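PKS (PDB 4OQJ) probably serves as a ketosynthase of the oxazolomycin polyketide synthase, condensing carrier-bound acyl groups to lengthen the growing chain. Local coordinates at residues 124-129 and 506-511; 500-505 and 690-695; 114-119 and 697-702; 465-470 and 494-499; 24-29 and 274-279. All blocks are in the same frame, centred on the assembly; numbering follows the deposited sequence.

Contact 1. Residues 124-129 and 506-511; sequences DPQRGE and GRRVLP
Asp-124 and Gly-506 bring their CA atoms to 4.7 Å, the first opening a type I turn that runs to Arg-127, the second just leaving helix 496-505. Arg-127 bends at chi3 (-80°) and folds back on its own turn, where NE and NH2 both hold OD2 of Asp-124, NE at 2.9 Å. Its NH2 also reaches Arg-507 O at 2.8 Å, a weak bond, while NH1 bonds Ala-504 O. CG2 of Val-509 lies over one face of the Arg-127 guanidinium, 3.8 Å from its CZ. A loop of the ketosynthase N-terminal half, after helix 105-121, here meets the one between helix 496-505 and strand 512-518. Asp-124 OD1 accepts from Gln-126 N, making an Asx turn inside the beta turn. The Gln-126 amide stacks almost parallel on the Arg-508 guanidinium, planes 5° apart, with NE2 3.5 Å from CZ; Arg-508 NH2 itself bonds Lys-179 O. One water joins Asp-124 OD2, Gln-126 OE1 and Val-509 N, and another links Asp-124 OD1 to Arg-508 NE.

Contact 2. Residues 500-505 and 690-695; sequences AQTLAL and RRVPLP
Thr-502 turns OG1 beside its own backbone N (chi1 -59°), which puts CG2 anti to that N and gives the 690-695 loop, the chain leading into the LPTYPF signature, one polar and one apolar arm. OG1 of Thr-502 takes the N-H of Val-692 at 3.1 Å; it also bonds Ala-498 O within the helix, and the hydroxyl thus serves both its own helix and the loop. CG2 of Thr-502 meets CD1 of Leu-694 tip to tip, 3.8 Å apart. Leu-694 CD1 also packs 3.9 Å from CG of Leu-503, the two leucines crossing at about a right angle. One residue before Thr-502, the extended chain of Gln-501 presents OE1 to Arg-690 N at 2.9 Å; the bond is straight (168°), although the donor stands above the amide plane. Its NE2 bonds Pro-688 O, so both ends of this amide read the loop backbone. Arg-691 stretches along the helix instead. Its NH2 lies 4.0 Å from Leu-505 CB and shares a water with Leu-505 O, while NE bonds Gly-122 O and the guanidinium makes a cation-pi contact with Tyr-123. The loop therefore runs between helix 496-505 and the Tyr-123 region that follows helix 105-121. Trp-680 and His-684 of helix 680-684 touch Ala-504, and Leu-484 of helix 474-490 packs on Leu-503.

Contact 3. Residues 114-119 and 697-702; sequences AYEALE and YPFERV
The LPTYPF signature near the end of the modelled chain crosses helix 105-121 here, with Tyr-697 and Phe-699 meeting Tyr-115, Glu-116 and Glu-119 on three positions of the helix. Glu-119 OE1 accepts the backbone N-H of Tyr-697 through its syn lone pair, at 2.8 Å and 156°. Tyr-115 has its ring carried out to the loop by chi1 of -172°, with CE1 3.8 Å from Tyr-697 CB. Phe-699 turns its edge to the face of that ring in an offset edge-to-face pair, the planes 75° apart and the centroids separated by 5.5 Å; CZ comes closest, 3.8 Å from Tyr-115 CD1. In related modular synthases this signature ends the linker that returns to the ketosynthase body, and the packing here is consistent with that. The edge of Phe-699 is also met by Glu-116, the two side chains crossing at a slant: CG of Glu-116 lies in the ring plane, 3.6 Å from Phe-699 CE2. The buried carboxylate has partners: OE2 of Glu-116 forms a salt bridge with Arg-31 of strand 23-31 and accepts from a water at 2.7 Å. That water donates to Tyr-697 O at 2.6 Å as well. Pro-698 makes an inverse gamma turn between the two aromatics, and Tyr-697 OH bonds Asn-472 N.

Contact 4. Residues 465-470 and 494-499; sequences RLLVLS and LDLSAV
Arg-465 and Leu-496 lie side by side but head opposite ways, the aliphatic base of the arginine running along the branched end of the leucine: CD2 of Leu-496 sits 3.6 Å from Arg-465 CB and 3.7 Å from CG. A bend at chi2 (-72°) carries the arginine on past Leu-496, and its guanidinium passes over Ser-497 with one face turned to the serine. Ser-497 OG is 3.0 Å from NH2 and 3.2 Å from NE of Arg-465, yet it stands above the flat group and the angles are too poor for a hydrogen bond. The strong polar partner lies elsewhere, in the salt bridge from NH2 to Glu-687. In Leu-496, chi1 of -175° carries CG toward the strand, and chi2 of 65° then divides the methyls, CD2 to Arg-465 and CD1 to CD2 of Leu-467 at 4.0 Å. That same Leu-467 methyl touches Val-499 CG1, also at 4.0 Å, the side chains crossing at a slant in both pairs. Just ahead of these residues Asp-495 caps the helix, its OD1 accepting from Ser-497 N. The contact lays the first turn of helix 496-505 against strand 465-471, an outer strand of the three-stranded antiparallel sheet on which this alpha/beta region is built. Strand 512-518 pairs beside it, helix 474-490 packs next to Val-499 and Leu-469, and the opposite-pointing Leu-466 meets helices 660-673 and 680-684.

Contact 5. Residues 24-29 and 274-279; sequences AVIGLA and DGDTVH
His-279 leans on Val-25 and Ile-26 where the chain enters strand 280-289, which pairs antiparallel with strand 23-31 in the large mixed sheet of this thiolase-fold enzyme. Strand 259-267 borders the other edge of 23-31, so helix 268-274 and this loop form a beta-alpha-beta crossover that spans one strand. The backbone N-H of His-279 bonds Val-25 O at 2.8 Å, nearly straight. CB of His-279 lies 3.5 Å from Val-25 O, and CG 3.9 Å from it. With CG beside the backbone N (chi1 -68°), the ring turns its edge to the strand, and ND1 adds a weak bond to Val-25 O at 3.4 Å, the oxygen lying in the ring plane. CE1, farther out, reaches Ile-26 O at 3.5 Å. The helix itself stops at Gly-275 in a Schellman motif. Beyond it Asp-276 sets CB against Ile-26 CG2, while its carboxylate is held by Tyr-123 OH and Lys-266 NZ. The Ile-26 CA-H points to Thr-277 O, a short 3.2 Å contact, and at the start of the strand CB of Ala-24 rests 3.9 Å from CG1 of Val-278.

Contacts 3, 4 and 5 are buried; contacts 1 and 2 lie partly open. Contact 5 belongs to the large ketosynthase sheet, where one strong backbone bond crosses beside apolar packing, and contact 4 is mainly a helix packed on the small sheet. Contact 2 shares helix 496-505, and contact 1, on the loop leaving it, relies on charge and water. Contacts 2 and 3 follow along the final chain; both bind its backbone N-H groups with helix side chains, and contact 3 adds aromatic packing. Arg-507 of contact 1 joins them, bonding Pro-695 O and Glu-119 O, with a longer salt bridge to the Glu-119 carboxylate. Thr-277 links contact 5 to contact 2, and Ser-470 contact 4 to contact 1.

Contact 1. Residues 124-129 and 506-511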
# COMPACT_ATOMS: atom_id res chain seq x y z
N ASP A 124 -11.18 -22.06 -1.78
CA ASP A 124 -10.63 -22.20 -3.13
C ASP A 124 -11.08 -20.99 -3.95
O ASP A 124 -12.24 -20.90 -4.36
CB ASP A 124 -11.11 -23.51 -3.78
CG ASP A 124 -10.68 -23.64 -5.23
OD1 ASP A 124 -9.84 -22.83 -5.69
OD2 ASP A 124 -11.19 -24.58 -5.91
N PRO A 125 -10.17 -20.03 -4.19
CA PRO A 125 -10.63 -18.83 -4.89
C PRO A 125 -10.99 -19.05 -6.36
O PRO A 125 -11.53 -18.14 -7.00
CB PRO A 125 -9.44 -17.87 -4.79
CG PRO A 125 -8.49 -18.47 -3.83
CD PRO A 125 -8.75 -19.95 -3.82
N GLN A 126 -10.73 -20.24 -6.91
CA GLN A 126 -11.15 -20.51 -8.28
C GLN A 126 -12.66 -20.73 -8.35
O GLN A 126 -13.23 -20.78 -9.43
CB GLN A 126 -10.42 -21.73 -8.86
CG GLN A 126 -8.93 -21.55 -8.96
CD GLN A 126 -8.26 -22.69 -9.70
OE1 GLN A 126 -8.72 -23.83 -9.66
NE2 GLN A 126 -7.18 -22.37 -10.41
N ARG A 127 -13.30 -20.86 -7.20
CA ARG A 127 -14.76 -21.04 -7.15
C ARG A 127 -15.36 -20.00 -6.21
O ARG A 127 -14.64 -19.39 -5.43
CB ARG A 127 -15.11 -22.45 -6.70
CG ARG A 127 -14.75 -23.56 -7.70
CD ARG A 127 -15.06 -24.95 -7.10
NE ARG A 127 -14.00 -25.40 -6.18
CZ ARG A 127 -14.14 -26.39 -5.30
NH1 ARG A 127 -15.29 -27.04 -5.18
NH2 ARG A 127 -13.12 -26.73 -4.53
N GLY A 128 -16.67 -19.79 -6.29
CA GLY A 128 -17.33 -18.91 -5.34
C GLY A 128 -17.34 -17.45 -5.76
O GLY A 128 -16.77 -17.08 -6.79
N GLU A 129 -18.01 -16.63 -4.95
CA GLU A 129 -18.27 -15.23 -5.29
C GLU A 129 -17.50 -14.27 -4.39
O GLU A 129 -17.68 -13.06 -4.49
CB GLU A 129 -19.78 -14.93 -5.19
N GLY A 506 -12.87 -26.32 -0.36
CA GLY A 506 -11.73 -25.51 0.04
C GLY A 506 -10.40 -25.97 -0.50
O GLY A 506 -9.35 -25.57 0.01
N ARG A 507 -10.44 -26.79 -1.55
CA ARG A 507 -9.23 -27.33 -2.16
C ARG A 507 -9.30 -27.17 -3.67
O ARG A 507 -10.36 -27.35 -4.26
CB ARG A 507 -9.05 -28.80 -1.78
CG ARG A 507 -8.71 -29.02 -0.31
CD ARG A 507 -7.28 -28.59 -0.05
NE ARG A 507 -6.83 -28.76 1.34
CZ ARG A 507 -7.16 -27.95 2.33
NH1 ARG A 507 -7.97 -26.92 2.12
NH2 ARG A 507 -6.67 -28.16 3.55
N ARG A 508 -8.19 -26.83 -4.31
CA ARG A 508 -8.18 -26.68 -5.76
C ARG A 508 -8.62 -27.99 -6.44
O ARG A 508 -8.22 -29.07 -6.01
CB ARG A 508 -6.80 -26.27 -6.26
CG ARG A 508 -6.78 -25.98 -7.75
CD ARG A 508 -5.47 -25.38 -8.19
NE ARG A 508 -5.38 -23.96 -7.85
CZ ARG A 508 -4.48 -23.14 -8.38
NH1 ARG A 508 -3.59 -23.59 -9.26
NH2 ARG A 508 -4.47 -21.86 -8.04
N VAL A 509 -9.42 -27.89 -7.49
CA VAL A 509 -9.90 -29.06 -8.23
C VAL A 509 -8.84 -29.46 -9.24
O VAL A 509 -8.61 -28.73 -10.21
CB VAL A 509 -11.22 -28.77 -8.98
CG1 VAL A 509 -11.69 -30.00 -9.76
CG2 VAL A 509 -12.27 -28.31 -8.01
N LEU A 510 -8.20 -30.60 -9.01
CA LEU A 510 -7.04 -30.98 -9.82
C LEU A 510 -7.26 -32.36 -10.45
O LEU A 510 -8.22 -33.05 -10.10
CB LEU A 510 -5.78 -30.94 -8.95
CG LEU A 510 -5.37 -29.53 -8.49
CD1 LEU A 510 -4.33 -29.59 -7.38
CD2 LEU A 510 -4.82 -28.73 -9.65
N PRO A 511 -6.39 -32.76 -11.40
CA PRO A 511 -6.71 -33.90 -12.29
C PRO A 511 -6.56 -35.31 -11.71
O PRO A 511 -7.30 -36.20 -12.13
CB PRO A 511 -5.70 -33.73 -13.45
CG PRO A 511 -5.23 -32.32 -13.36
CD PRO A 511 -5.25 -31.98 -11.91
O HOH W 1 -10.55 -25.27 -8.29
O HOH W 2 -7.13 -22.86 -5.87
O HOH W 3 -8.15 -26.15 -11.12

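Contact 2. Residues 500-505 and 690-695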
# COMPACT_ATOMS: atom_id res chain seq x y z
N ALA A 500 -15.19 -33.23 5.31
CA ALA A 500 -15.72 -33.46 3.97
C ALA A 500 -15.98 -32.14 3.27
O ALA A 500 -15.64 -31.99 2.10
CB ALA A 500 -17.00 -34.28 4.02
N GLN A 501 -16.59 -31.20 3.98
CA GLN A 501 -16.93 -29.90 3.40
C GLN A 501 -15.68 -29.12 3.02
O GLN A 501 -15.59 -28.56 1.93
CB GLN A 501 -17.76 -29.08 4.39
CG GLN A 501 -19.18 -29.62 4.62
CD GLN A 501 -19.85 -29.01 5.86
OE1 GLN A 501 -19.17 -28.50 6.76
NE2 GLN A 501 -21.17 -29.05 5.90
N THR A 502 -14.72 -29.09 3.93
CA THR A 502 -13.49 -28.34 3.70
C THR A 502 -12.78 -28.89 2.47
O THR A 502 -12.31 -28.14 1.62
CB THR A 502 -12.58 -28.39 4.91
OG1 THR A 502 -13.27 -27.85 6.04
CG2 THR A 502 -11.28 -27.61 4.67
N LEU A 503 -12.71 -30.21 2.38
CA LEU A 503 -12.02 -30.85 1.27
C LEU A 503 -12.71 -30.59 -0.07
O LEU A 503 -12.04 -30.44 -1.09
CB LEU A 503 -11.92 -32.35 1.52
CG LEU A 503 -10.93 -32.82 2.60
CD1 LEU A 503 -11.13 -34.31 2.84
CD2 LEU A 503 -9.49 -32.55 2.19
N ALA A 504 -14.05 -30.57 -0.07
CA ALA A 504 -14.84 -30.42 -1.28
C ALA A 504 -14.88 -28.97 -1.76
O ALA A 504 -14.86 -28.72 -2.96
CB ALA A 504 -16.28 -30.92 -1.04
N LEU A 505 -14.94 -28.04 -0.82
CA LEU A 505 -15.15 -26.63 -1.12
C LEU A 505 -13.87 -25.81 -1.06
O LEU A 505 -13.79 -24.74 -1.66
CB LEU A 505 -16.17 -26.02 -0.16
CG LEU A 505 -17.58 -26.61 -0.20
CD1 LEU A 505 -18.32 -26.19 1.05
CD2 LEU A 505 -18.33 -26.17 -1.46
N ARG A 690 -18.78 -25.82 7.91
CA ARG A 690 -17.74 -25.42 8.84
C ARG A 690 -16.37 -25.73 8.24
O ARG A 690 -16.02 -26.89 8.05
CB ARG A 690 -17.89 -26.15 10.18
CG ARG A 690 -19.17 -25.82 10.92
CD ARG A 690 -19.07 -24.49 11.65
NE ARG A 690 -20.26 -24.25 12.45
CZ ARG A 690 -21.40 -23.77 11.97
NH1 ARG A 690 -22.44 -23.60 12.79
NH2 ARG A 690 -21.52 -23.46 10.68
N ARG A 691 -15.62 -24.69 7.91
CA ARG A 691 -14.27 -24.87 7.38
C ARG A 691 -13.26 -25.06 8.50
O ARG A 691 -13.26 -24.30 9.47
CB ARG A 691 -13.88 -23.66 6.52
CG ARG A 691 -14.57 -23.66 5.20
CD ARG A 691 -14.38 -22.36 4.49
NE ARG A 691 -14.86 -22.42 3.12
CZ ARG A 691 -16.14 -22.32 2.77
NH1 ARG A 691 -17.09 -22.16 3.69
NH2 ARG A 691 -16.47 -22.38 1.49
N VAL A 692 -12.38 -26.06 8.37
CA VAL A 692 -11.41 -26.35 9.43
C VAL A 692 -10.02 -26.58 8.85
O VAL A 692 -9.90 -27.02 7.70
CB VAL A 692 -11.83 -27.60 10.25
CG1 VAL A 692 -13.18 -27.37 10.92
CG2 VAL A 692 -11.90 -28.85 9.36
N PRO A 693 -8.97 -26.30 9.64
CA PRO A 693 -7.60 -26.54 9.18
C PRO A 693 -7.32 -28.01 8.88
O PRO A 693 -7.50 -28.86 9.75
CB PRO A 693 -6.74 -26.06 10.36
CG PRO A 693 -7.60 -25.14 11.11
CD PRO A 693 -8.99 -25.67 10.98
N LEU A 694 -6.87 -28.30 7.66
CA LEU A 694 -6.44 -29.64 7.28
C LEU A 694 -5.08 -29.49 6.62
O LEU A 694 -4.67 -28.37 6.33
CB LEU A 694 -7.43 -30.30 6.34
CG LEU A 694 -8.84 -30.51 6.89
CD1 LEU A 694 -9.78 -30.90 5.78
CD2 LEU A 694 -8.82 -31.58 7.96
N PRO A 695 -4.36 -30.60 6.37
CA PRO A 695 -3.03 -30.42 5.79
C PRO A 695 -3.09 -29.72 4.44
O PRO A 695 -4.12 -29.80 3.77
CB PRO A 695 -2.50 -31.85 5.65
CG PRO A 695 -3.23 -32.62 6.74
CD PRO A 695 -4.61 -32.01 6.78
O HOH W 4 -14.37 -22.28 -0.83

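Contact 3. Residues 114-119 and 697-702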
# COMPACT_ATOMS: atom_id res chain seq x y z
N ALA A 114 0.87 -18.32 0.22
CA ALA A 114 -0.49 -17.78 0.09
C ALA A 114 -1.49 -18.89 -0.25
O ALA A 114 -2.60 -18.92 0.29
CB ALA A 114 -0.53 -16.69 -0.98
N TYR A 115 -1.10 -19.78 -1.16
CA TYR A 115 -1.89 -20.95 -1.49
C TYR A 115 -2.19 -21.74 -0.21
O TYR A 115 -3.33 -22.09 0.05
CB TYR A 115 -1.14 -21.80 -2.52
CG TYR A 115 -1.89 -22.98 -3.14
CD1 TYR A 115 -2.18 -24.12 -2.40
CD2 TYR A 115 -2.24 -22.96 -4.48
CE1 TYR A 115 -2.83 -25.21 -2.99
CE2 TYR A 115 -2.88 -24.03 -5.08
CZ TYR A 115 -3.18 -25.15 -4.34
OH TYR A 115 -3.81 -26.21 -4.94
N GLU A 116 -1.15 -21.99 0.59
CA GLU A 116 -1.31 -22.72 1.85
C GLU A 116 -2.25 -22.00 2.80
O GLU A 116 -3.04 -22.64 3.48
CB GLU A 116 0.04 -22.93 2.54
CG GLU A 116 0.93 -24.00 1.92
CD GLU A 116 2.35 -23.99 2.52
OE1 GLU A 116 2.74 -22.97 3.13
OE2 GLU A 116 3.08 -25.01 2.37
N ALA A 117 -2.14 -20.67 2.88
CA ALA A 117 -2.97 -19.91 3.82
C ALA A 117 -4.45 -20.01 3.45
O ALA A 117 -5.30 -20.15 4.33
CB ALA A 117 -2.54 -18.45 3.86
N LEU A 118 -4.75 -19.94 2.16
CA LEU A 118 -6.13 -20.06 1.68
C LEU A 118 -6.63 -21.49 1.88
O LEU A 118 -7.77 -21.70 2.29
CB LEU A 118 -6.23 -19.65 0.22
CG LEU A 118 -6.17 -18.14 0.02
CD1 LEU A 118 -5.77 -17.79 -1.39
CD2 LEU A 118 -7.53 -17.55 0.35
N GLU A 119 -5.78 -22.47 1.62
CA GLU A 119 -6.11 -23.85 1.94
C GLU A 119 -6.46 -24.04 3.42
O GLU A 119 -7.43 -24.70 3.74
CB GLU A 119 -4.96 -24.77 1.58
CG GLU A 119 -4.98 -25.26 0.15
CD GLU A 119 -3.95 -26.34 -0.05
OE1 GLU A 119 -2.80 -26.15 0.42
OE2 GLU A 119 -4.28 -27.38 -0.68
N TYR A 697 -1.22 -28.44 0.57
CA TYR A 697 -0.77 -29.15 -0.62
C TYR A 697 0.71 -29.58 -0.54
O TYR A 697 1.56 -28.81 -0.08
CB TYR A 697 -0.98 -28.28 -1.86
CG TYR A 697 -0.80 -29.05 -3.16
CD1 TYR A 697 -1.86 -29.73 -3.73
CD2 TYR A 697 0.44 -29.12 -3.78
CE1 TYR A 697 -1.70 -30.45 -4.91
CE2 TYR A 697 0.61 -29.84 -4.97
CZ TYR A 697 -0.47 -30.50 -5.52
OH TYR A 697 -0.33 -31.24 -6.69
N PRO A 698 1.02 -30.82 -0.98
CA PRO A 698 2.41 -31.29 -0.96
C PRO A 698 3.16 -30.85 -2.23
O PRO A 698 3.39 -31.64 -3.14
CB PRO A 698 2.27 -32.80 -0.88
CG PRO A 698 1.00 -33.09 -1.59
CD PRO A 698 0.08 -31.92 -1.30
N PHE A 699 3.53 -29.57 -2.27
CA PHE A 699 4.18 -28.99 -3.43
C PHE A 699 5.37 -29.83 -3.86
O PHE A 699 6.15 -30.26 -3.02
CB PHE A 699 4.64 -27.57 -3.12
CG PHE A 699 3.53 -26.65 -2.73
CD1 PHE A 699 2.67 -26.13 -3.68
CD2 PHE A 699 3.35 -26.30 -1.40
CE1 PHE A 699 1.65 -25.26 -3.32
CE2 PHE A 699 2.33 -25.45 -1.03
CZ PHE A 699 1.48 -24.93 -1.98
N GLU A 700 5.51 -30.06 -5.15
CA GLU A 700 6.64 -30.85 -5.63
C GLU A 700 7.93 -30.09 -5.36
O GLU A 700 8.03 -28.91 -5.67
CB GLU A 700 6.51 -31.16 -7.13
CG GLU A 700 7.46 -32.27 -7.59
CD GLU A 700 6.97 -32.99 -8.83
OE1 GLU A 700 5.78 -33.35 -8.88
OE2 GLU A 700 7.79 -33.20 -9.75
N ARG A 701 8.91 -30.76 -4.76
CA ARG A 701 10.19 -30.09 -4.44
C ARG A 701 11.14 -30.07 -5.64
O ARG A 701 12.17 -30.75 -5.63
CB ARG A 701 10.89 -30.78 -3.27
CG ARG A 701 10.15 -30.74 -1.95
CD ARG A 701 10.83 -31.65 -0.92
NE ARG A 701 12.17 -31.18 -0.54
CZ ARG A 701 13.31 -31.61 -1.06
NH1 ARG A 701 13.33 -32.54 -2.00
NH2 ARG A 701 14.46 -31.10 -0.63
N VAL A 702 10.80 -29.28 -6.65
CA VAL A 702 11.67 -29.12 -7.82
C VAL A 702 12.55 -27.88 -7.66
O VAL A 702 12.06 -26.78 -7.39
CB VAL A 702 10.83 -28.99 -9.12
CG1 VAL A 702 11.73 -28.97 -10.35
CG2 VAL A 702 9.83 -30.11 -9.21
O HOH W 5 2.02 -27.46 2.08

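Contact 4. Residues 465-470 and 494-499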
# COMPACT_ATOMS: atom_id res chain seq x y z
N ARG A 465 -20.01 -39.83 4.87
CA ARG A 465 -19.57 -38.66 4.11
C ARG A 465 -18.62 -39.09 3.02
O ARG A 465 -17.92 -40.09 3.14
CB ARG A 465 -18.87 -37.64 5.03
CG ARG A 465 -19.78 -36.97 6.03
CD ARG A 465 -20.71 -35.99 5.35
NE ARG A 465 -21.68 -35.41 6.28
CZ ARG A 465 -22.39 -34.31 6.04
NH1 ARG A 465 -22.24 -33.66 4.89
NH2 ARG A 465 -23.24 -33.86 6.94
N LEU A 466 -18.61 -38.32 1.95
CA LEU A 466 -17.69 -38.52 0.85
C LEU A 466 -16.50 -37.58 1.01
O LEU A 466 -16.68 -36.37 0.98
CB LEU A 466 -18.39 -38.26 -0.49
CG LEU A 466 -17.50 -38.41 -1.73
CD1 LEU A 466 -17.03 -39.86 -1.87
CD2 LEU A 466 -18.23 -37.96 -2.97
N LEU A 467 -15.31 -38.15 1.18
CA LEU A 467 -14.07 -37.38 1.23
C LEU A 467 -13.41 -37.36 -0.14
O LEU A 467 -13.21 -38.42 -0.74
CB LEU A 467 -13.12 -37.98 2.26
CG LEU A 467 -13.68 -38.19 3.66
CD1 LEU A 467 -12.58 -38.69 4.59
CD2 LEU A 467 -14.29 -36.89 4.20
N VAL A 468 -13.09 -36.17 -0.65
CA VAL A 468 -12.46 -36.07 -1.96
C VAL A 468 -11.08 -35.40 -1.86
O VAL A 468 -10.88 -34.47 -1.07
CB VAL A 468 -13.37 -35.33 -2.97
CG1 VAL A 468 -14.67 -36.12 -3.18
CG2 VAL A 468 -13.66 -33.90 -2.51
N LEU A 469 -10.13 -35.94 -2.60
CA LEU A 469 -8.76 -35.42 -2.64
C LEU A 469 -8.36 -35.29 -4.09
O LEU A 469 -8.74 -36.12 -4.92
CB LEU A 469 -7.78 -36.35 -1.91
CG LEU A 469 -7.69 -36.33 -0.39
CD1 LEU A 469 -8.95 -36.88 0.25
CD2 LEU A 469 -6.49 -37.15 0.05
N SER A 470 -7.59 -34.25 -4.41
CA SER A 470 -7.04 -34.14 -5.76
C SER A 470 -5.70 -33.42 -5.72
O SER A 470 -5.45 -32.56 -4.87
CB SER A 470 -8.02 -33.43 -6.71
OG SER A 470 -8.24 -32.07 -6.38
N LEU A 494 -12.29 -34.06 15.43
CA LEU A 494 -12.69 -33.48 14.15
C LEU A 494 -14.06 -34.03 13.76
O LEU A 494 -14.33 -35.21 13.92
CB LEU A 494 -11.68 -33.80 13.04
CG LEU A 494 -10.43 -32.92 12.94
CD1 LEU A 494 -9.44 -33.52 11.93
CD2 LEU A 494 -10.79 -31.50 12.53
N ASP A 495 -14.92 -33.15 13.26
CA ASP A 495 -16.21 -33.56 12.73
C ASP A 495 -16.04 -34.02 11.28
O ASP A 495 -15.57 -33.26 10.44
CB ASP A 495 -17.21 -32.40 12.83
CG ASP A 495 -18.63 -32.83 12.57
OD1 ASP A 495 -18.85 -33.94 12.02
OD2 ASP A 495 -19.55 -32.05 12.92
N LEU A 496 -16.44 -35.25 10.97
CA LEU A 496 -16.29 -35.78 9.61
C LEU A 496 -16.94 -34.86 8.57
O LEU A 496 -16.44 -34.71 7.45
CB LEU A 496 -16.91 -37.18 9.51
CG LEU A 496 -16.71 -37.86 8.16
CD1 LEU A 496 -15.23 -38.14 7.92
CD2 LEU A 496 -17.54 -39.14 8.07
N SER A 497 -18.06 -34.25 8.96
CA SER A 497 -18.78 -33.30 8.12
C SER A 497 -17.87 -32.16 7.68
O SER A 497 -17.78 -31.84 6.50
CB SER A 497 -19.97 -32.74 8.89
OG SER A 497 -21.02 -33.68 8.92
N ALA A 498 -17.23 -31.56 8.67
CA ALA A 498 -16.37 -30.40 8.42
C ALA A 498 -15.19 -30.80 7.54
O ALA A 498 -14.77 -30.03 6.66
CB ALA A 498 -15.88 -29.82 9.74
N VAL A 499 -14.66 -32.00 7.77
CA VAL A 499 -13.55 -32.50 6.97
C VAL A 499 -14.01 -32.65 5.51
O VAL A 499 -13.31 -32.21 4.59
CB VAL A 499 -13.04 -33.84 7.50
CG1 VAL A 499 -12.05 -34.47 6.54
CG2 VAL A 499 -12.37 -33.65 8.86

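Contact 5. Residues 24-29 and 274-279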
# COMPACT_ATOMS: atom_id res chain seq x y z
N ALA A 24 -11.56 -11.12 11.72
CA ALA A 24 -11.12 -12.47 12.01
C ALA A 24 -9.90 -12.88 11.19
O ALA A 24 -9.81 -12.56 10.01
CB ALA A 24 -12.25 -13.46 11.75
N VAL A 25 -8.97 -13.57 11.83
CA VAL A 25 -7.94 -14.31 11.12
C VAL A 25 -8.49 -15.71 10.86
O VAL A 25 -8.65 -16.48 11.81
CB VAL A 25 -6.65 -14.40 11.91
CG1 VAL A 25 -5.60 -15.17 11.14
CG2 VAL A 25 -6.15 -12.99 12.25
N ILE A 26 -8.79 -16.04 9.61
CA ILE A 26 -9.47 -17.31 9.33
C ILE A 26 -8.54 -18.34 8.72
O ILE A 26 -8.95 -19.47 8.51
CB ILE A 26 -10.66 -17.13 8.40
CG1 ILE A 26 -10.24 -16.55 7.05
CG2 ILE A 26 -11.72 -16.25 9.08
CD1 ILE A 26 -11.37 -16.59 6.02
N GLY A 27 -7.31 -17.95 8.45
CA GLY A 27 -6.32 -18.89 7.97
C GLY A 27 -4.95 -18.25 8.05
O GLY A 27 -4.85 -17.04 8.23
N LEU A 28 -3.90 -19.05 7.95
CA LEU A 28 -2.54 -18.52 8.00
C LEU A 28 -1.57 -19.59 7.58
O LEU A 28 -1.90 -20.77 7.55
CB LEU A 28 -2.19 -17.97 9.39
CG LEU A 28 -2.28 -18.88 10.62
CD1 LEU A 28 -1.12 -19.84 10.71
CD2 LEU A 28 -2.34 -18.02 11.88
N ALA A 29 -0.36 -19.16 7.23
CA ALA A 29 0.68 -20.08 6.80
C ALA A 29 2.04 -19.42 6.98
O ALA A 29 2.15 -18.19 7.00
CB ALA A 29 0.48 -20.50 5.36
N ASP A 274 -20.42 -17.42 8.25
CA ASP A 274 -20.08 -18.42 7.23
C ASP A 274 -19.58 -19.72 7.85
O ASP A 274 -19.41 -20.72 7.14
CB ASP A 274 -19.02 -17.87 6.27
CG ASP A 274 -19.52 -16.69 5.46
OD1 ASP A 274 -20.75 -16.49 5.43
OD2 ASP A 274 -18.69 -15.98 4.86
N GLY A 275 -19.32 -19.71 9.15
CA GLY A 275 -18.87 -20.91 9.83
C GLY A 275 -17.37 -21.16 9.74
O GLY A 275 -16.93 -22.29 9.95
N ASP A 276 -16.58 -20.12 9.43
CA ASP A 276 -15.13 -20.29 9.32
C ASP A 276 -14.47 -20.56 10.68
O ASP A 276 -15.00 -20.24 11.73
CB ASP A 276 -14.49 -19.04 8.70
CG ASP A 276 -15.06 -18.69 7.35
OD1 ASP A 276 -15.47 -19.59 6.60
OD2 ASP A 276 -15.09 -17.49 7.03
N THR A 277 -13.28 -21.17 10.65
CA THR A 277 -12.45 -21.23 11.85
C THR A 277 -11.83 -19.85 12.12
O THR A 277 -11.19 -19.27 11.24
CB THR A 277 -11.35 -22.27 11.70
OG1 THR A 277 -11.95 -23.58 11.65
CG2 THR A 277 -10.39 -22.23 12.89
N VAL A 278 -12.05 -19.31 13.31
CA VAL A 278 -11.42 -18.05 13.72
C VAL A 278 -10.21 -18.37 14.60
O VAL A 278 -10.34 -18.97 15.66
CB VAL A 278 -12.42 -17.14 14.46
CG1 VAL A 278 -11.78 -15.81 14.86
CG2 VAL A 278 -13.65 -16.88 13.59
N HIS A 279 -9.02 -18.03 14.12
CA HIS A 279 -7.79 -18.32 14.84
C HIS A 279 -7.50 -17.23 15.89
O HIS A 279 -6.91 -17.50 16.94
CB HIS A 279 -6.62 -18.43 13.86
CG HIS A 279 -6.70 -19.63 12.97
ND1 HIS A 279 -7.57 -19.71 11.91
CD2 HIS A 279 -6.04 -20.82 13.01
CE1 HIS A 279 -7.44 -20.89 11.32
NE2 HIS A 279 -6.51 -21.57 11.96
O HOH W 6 -11.33 -21.04 8.22